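Local coordinates for MutT related protein (Methanosarcina mazei, PDB 3GRN), which probably works as a hydrolase of the Nudix (MutT-like) family, although its substrate has not been established, at residues V111-E114 and K115-M119; F78-E82 and K83-A87. All blocks are in the same frame, centred on the assembly; numbering follows the deposited sequence.

Interaction 1: V111-E114 and K115-M119; sequences VSLE and KILGM
Val111 and Met119 meet tip to tip across the short helical turn between them, with Val111 CG1 only 3.4 Å from Met119 CE, tighter than a usual van der Waals contact. Val111 CG1 stands anti to the backbone nitrogen (chi1 -169°) and there also meets Lys115 CB; Val111 CG1 lies 3.9 Å from Ile116 CG1 as well. On another side of the turn Leu113 and Leu117 lie alongside one another, pointing the same way, with Leu113 CG 4.0 Å from Leu117 CD1. At the surface, Lys115 bends at its second torsion (-67°), which carries the chain past Ser112 OG and back to Glu114. Lys115 NZ lies 3.2 Å from Glu114 OE2 in a salt bridge, meeting that oxygen from above the carboxylate plane.

Behind these side chains is a familiar motif, a strand ending in a capped helical turn. Ser112 takes the N-cap position between strand 105-111 and helix 113-116, and its OG accepts a weak capping bond from Lys115 N at 3.5 Å. The backbone bonds that follow are shorter: Ile116 N donates to Ser112 O at 3.0 Å and Leu117 N to Leu113 O at 2.9 Å. The helix stops there. Leu117 leaves helical geometry as the centre of an inverse gamma turn, in which Gly118 N bonds weakly to Ile116 O, and the chain swings round to bring Met119 back over Val111.

Farther out, helix 124-137 packs against the leucine side of the turn, where Leu113 and Ile116 touch Phe130 and Leu117 touches Glu131. Strand 22-27 supplies Leu24, which touches Val111 and Met119, while Phe22 touches Ile116 and shares backbone hydrogen bonding with Val111.

Interaction 2: F78-E82 and K83-A87; sequences FELTE and KKVIA
Val85 lies over one face of the Phe78 ring, its CB 3.8 Å from the ring centroid in a CH-pi contact. The methyls divide the rim, Val85 CG1 standing 3.6 Å from Phe78 CZ and Val85 CG2 touching Phe78 CE1. The ring lies there because Phe78 CG sits between the backbone nitrogen and carbonyl carbon (chi1 55°), and Leu80 CD2 meets its edge in plane. The backbones pair alongside, Val85 N bonding to Phe78 O at 2.7 Å and Phe78 N to Val85 O. Replacing Phe78 by an alanine removes the ring, which would probably uncover Val85 and leave Tyr125 without the ring it stacks on.

Toward the turn the contact becomes looser and more polar. Leu80 N still donates to Lys83 O at 2.8 Å, yet Lys83 N is buried without a partner. Lys83 runs alongside Leu80, and Lys83 NZ forms a long salt bridge of 3.5 Å with Glu82 OE2, which also pairs with Arg32. A water held by Glu82 N bonds weakly to both charged groups, and Glu120 of the second subunit makes a weak, long ion pair with Lys83 and brings a like charge close to Glu82. On the other face Glu79 and Lys84 touch through their CG atoms, Glu79 turning its carboxylate to Lys5. Thr81 and Glu82 lie in the tight turn of this beta hairpin between strands 72-79 and 84-94.

Overall arrangement
The two interactions illustrate how one sheet is finished at its two sides. Interaction 2 joins outermost strand 72-79 to its neighbour 84-94, whereas interaction 1 continues from the opposite outermost strand, 105-111; their centres are 24 Å apart and they do not touch. Interaction 1 is a surface contact, held by helical backbone bonds and aliphatic packing. Interaction 2 is partly buried, relying on cross-strand pairing and an aromatic face, with charges gathered at the turn, where the second subunit comes near. Helix 124-137 is common to both: its Tyr125 stacks on the ring in interaction 2, while its Phe130 packs on the helical turn of interaction 1.

Interaction 1: V111-E114 and K115-M119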
loop_
_atom_site.group_PDB
_atom_site.type_symbol
_atom_site.label_atom_id
_atom_site.label_comp_id
_atom_site.label_asym_id
_atom_site.label_seq_id
_atom_site.Cartn_x
_atom_site.Cartn_y
_atom_site.Cartn_z
ATOM N N VAL A 111 15.140 -13.531 11.026
ATOM C CA VAL A 111 16.064 -14.513 10.462
ATOM C C VAL A 111 17.533 -14.066 10.594
ATOM O O VAL A 111 17.870 -12.921 10.289
ATOM C CB VAL A 111 15.719 -14.839 8.974
ATOM C CG1 VAL A 111 16.508 -16.051 8.512
ATOM C CG2 VAL A 111 14.220 -15.104 8.788
ATOM N N SER A 112 18.403 -14.969 11.064
ATOM C CA SER A 112 19.832 -14.666 11.152
ATOM C C SER A 112 20.456 -14.648 9.767
ATOM O O SER A 112 19.934 -15.267 8.833
ATOM C CB SER A 112 20.574 -15.688 12.032
ATOM O OG SER A 112 20.561 -16.962 11.419
ATOM N N LEU A 113 21.575 -13.939 9.655
ATOM C CA LEU A 113 22.360 -13.856 8.426
ATOM C C LEU A 113 22.753 -15.220 7.874
ATOM O O LEU A 113 22.621 -15.454 6.673
ATOM C CB LEU A 113 23.613 -13.011 8.656
ATOM C CG LEU A 113 24.547 -12.757 7.468
ATOM C CD1 LEU A 113 23.851 -11.930 6.382
ATOM C CD2 LEU A 113 25.762 -12.043 7.984
ATOM N N GLU A 114 23.214 -16.110 8.752
ATOM C CA GLU A 114 23.544 -17.488 8.366
ATOM C C GLU A 114 22.391 -18.186 7.651
ATOM O O GLU A 114 22.595 -18.772 6.587
ATOM C CB GLU A 114 23.978 -18.309 9.584
ATOM C CG GLU A 114 24.586 -19.662 9.224
ATOM C CD GLU A 114 24.450 -20.700 10.331
ATOM O OE1 GLU A 114 25.164 -21.726 10.261
ATOM O OE2 GLU A 114 23.634 -20.502 11.261
ATOM N N LYS A 115 21.182 -18.111 8.217
ATOM C CA LYS A 115 20.029 -18.760 7.592
ATOM C C LYS A 115 19.615 -18.048 6.307
ATOM O O LYS A 115 19.150 -18.698 5.375
ATOM C CB LYS A 115 18.824 -18.876 8.538
ATOM C CG LYS A 115 19.102 -19.301 9.984
ATOM C CD LYS A 115 19.609 -20.720 10.136
ATOM C CE LYS A 115 19.859 -21.031 11.609
ATOM N NZ LYS A 115 20.880 -22.097 11.800
ATOM N N ILE A 116 19.770 -16.720 6.266
ATOM C CA ILE A 116 19.555 -15.953 5.029
ATOM C C ILE A 116 20.473 -16.460 3.901
ATOM O O ILE A 116 20.022 -16.700 2.774
ATOM C CB ILE A 116 19.710 -14.410 5.247
ATOM C CG1 ILE A 116 18.553 -13.848 6.093
ATOM C CG2 ILE A 116 19.784 -13.694 3.919
ATOM C CD1 ILE A 116 18.772 -12.416 6.613
ATOM N N LEU A 117 21.753 -16.644 4.224
ATOM C CA LEU A 117 22.712 -17.253 3.298
ATOM C C LEU A 117 22.635 -18.784 3.433
ATOM O O LEU A 117 23.610 -19.450 3.805
ATOM C CB LEU A 117 24.125 -16.731 3.581
ATOM C CG LEU A 117 24.321 -15.217 3.724
ATOM C CD1 LEU A 117 25.687 -14.877 4.326
ATOM C CD2 LEU A 117 24.109 -14.485 2.395
ATOM N N GLY A 118 21.454 -19.324 3.137
ATOM C CA GLY A 118 21.126 -20.733 3.361
ATOM C C GLY A 118 19.647 -20.946 3.109
ATOM O O GLY A 118 19.153 -22.075 3.157
ATOM N N MET A 119 18.947 -19.843 2.835
ATOM C CA MET A 119 17.510 -19.836 2.548
ATOM C C MET A 119 17.306 -20.254 1.084
ATOM O O MET A 119 18.246 -20.696 0.422
ATOM C CB MET A 119 16.921 -18.433 2.828
ATOM C CG MET A 119 15.481 -18.389 3.382
ATOM S SD MET A 119 14.881 -16.729 3.843
ATOM C CE MET A 119 15.890 -16.405 5.228
#

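Interaction 2: F78-E82 and K83-A87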
loop_
_atom_site.group_PDB
_atom_site.type_symbol
_atom_site.label_atom_id
_atom_site.label_comp_id
_atom_site.label_asym_id
_atom_site.label_seq_id
_atom_site.Cartn_x
_atom_site.Cartn_y
_atom_site.Cartn_z
ATOM N N PHE A 78 17.089 -4.713 -9.471
ATOM C CA PHE A 78 16.515 -5.918 -10.089
ATOM C C PHE A 78 15.451 -5.542 -11.107
ATOM O O PHE A 78 14.783 -4.496 -10.984
ATOM C CB PHE A 78 15.945 -6.897 -9.046
ATOM C CG PHE A 78 14.934 -6.300 -8.108
ATOM C CD1 PHE A 78 13.575 -6.402 -8.357
ATOM C CD2 PHE A 78 15.356 -5.659 -6.915
ATOM C CE1 PHE A 78 12.636 -5.857 -7.478
ATOM C CE2 PHE A 78 14.438 -5.119 -6.040
ATOM C CZ PHE A 78 13.064 -5.216 -6.317
ATOM N N GLU A 79 15.303 -6.422 -12.092
ATOM C CA GLU A 79 14.326 -6.219 -13.144
ATOM C C GLU A 79 13.028 -6.992 -12.871
ATOM O O GLU A 79 13.042 -8.169 -12.494
ATOM C CB GLU A 79 14.930 -6.614 -14.490
ATOM C CG GLU A 79 14.016 -6.379 -15.679
ATOM C CD GLU A 79 14.689 -6.632 -17.024
ATOM O OE1 GLU A 79 15.751 -7.294 -17.068
ATOM O OE2 GLU A 79 14.154 -6.158 -18.042
ATOM N N LEU A 80 11.905 -6.326 -13.068
ATOM C CA LEU A 80 10.613 -7.008 -13.040
ATOM C C LEU A 80 10.032 -6.937 -14.440
ATOM O O LEU A 80 10.583 -6.261 -15.311
ATOM C CB LEU A 80 9.678 -6.338 -12.050
ATOM C CG LEU A 80 10.130 -6.313 -10.580
ATOM C CD1 LEU A 80 9.162 -5.478 -9.736
ATOM C CD2 LEU A 80 10.237 -7.728 -10.018
ATOM N N THR A 81 8.908 -7.615 -14.659
ATOM C CA THR A 81 8.344 -7.613 -15.988
ATOM C C THR A 81 7.999 -6.188 -16.490
ATOM O O THR A 81 8.237 -5.875 -17.661
ATOM C CB THR A 81 7.170 -8.633 -16.145
ATOM O OG1 THR A 81 6.747 -8.608 -17.507
ATOM C CG2 THR A 81 5.995 -8.268 -15.241
ATOM N N GLU A 82 7.474 -5.315 -15.622
ATOM C CA GLU A 82 7.039 -4.029 -16.163
ATOM C C GLU A 82 7.873 -2.815 -15.758
ATOM O O GLU A 82 7.608 -1.715 -16.238
ATOM C CB GLU A 82 5.550 -3.803 -15.924
ATOM C CG GLU A 82 5.203 -3.371 -14.542
ATOM C CD GLU A 82 3.813 -3.817 -14.140
ATOM O OE1 GLU A 82 2.893 -3.791 -14.995
ATOM O OE2 GLU A 82 3.650 -4.192 -12.958
ATOM N N LYS A 83 8.892 -3.033 -14.924
ATOM C CA LYS A 83 9.797 -1.956 -14.506
ATOM C C LYS A 83 11.125 -2.531 -13.999
ATOM O O LYS A 83 11.187 -3.711 -13.629
ATOM C CB LYS A 83 9.147 -1.111 -13.409
ATOM C CG LYS A 83 8.899 -1.880 -12.098
ATOM C CD LYS A 83 7.781 -1.244 -11.305
ATOM C CE LYS A 83 7.237 -2.216 -10.282
ATOM N NZ LYS A 83 6.344 -3.208 -10.940
ATOM N N LYS A 84 12.161 -1.688 -13.983
ATOM C CA LYS A 84 13.423 -1.994 -13.303
ATOM C C LYS A 84 13.460 -1.241 -11.984
ATOM O O LYS A 84 13.138 -0.057 -11.936
ATOM C CB LYS A 84 14.621 -1.582 -14.161
ATOM C CG LYS A 84 14.696 -2.380 -15.518
ATOM C CD LYS A 84 15.972 -2.105 -16.307
ATOM C CE LYS A 84 17.114 -3.033 -15.873
ATOM N NZ LYS A 84 18.440 -2.706 -16.496
ATOM N N VAL A 85 13.886 -1.922 -10.933
ATOM C CA VAL A 85 13.900 -1.341 -9.618
ATOM C C VAL A 85 15.345 -0.985 -9.205
ATOM O O VAL A 85 16.270 -1.782 -9.354
ATOM C CB VAL A 85 13.233 -2.281 -8.604
ATOM C CG1 VAL A 85 13.338 -1.719 -7.191
ATOM C CG2 VAL A 85 11.741 -2.529 -9.011
ATOM N N ILE A 86 15.528 0.240 -8.750
ATOM C CA ILE A 86 16.784 0.640 -8.123
ATOM C C ILE A 86 16.399 0.866 -6.670
ATOM O O ILE A 86 15.582 1.759 -6.367
ATOM C CB ILE A 86 17.310 1.985 -8.654
ATOM C CG1 ILE A 86 17.685 1.906 -10.143
ATOM C CG2 ILE A 86 18.532 2.427 -7.825
ATOM C CD1 ILE A 86 17.696 3.281 -10.828
ATOM N N ALA A 87 16.961 0.060 -5.781
ATOM C CA ALA A 87 16.532 0.113 -4.382
ATOM C C ALA A 87 17.693 0.452 -3.450
ATOM O O ALA A 87 18.799 -0.081 -3.592
ATOM C CB ALA A 87 15.900 -1.167 -3.972
HETATM O O HOH W 1 6.434 -5.695 -12.935
#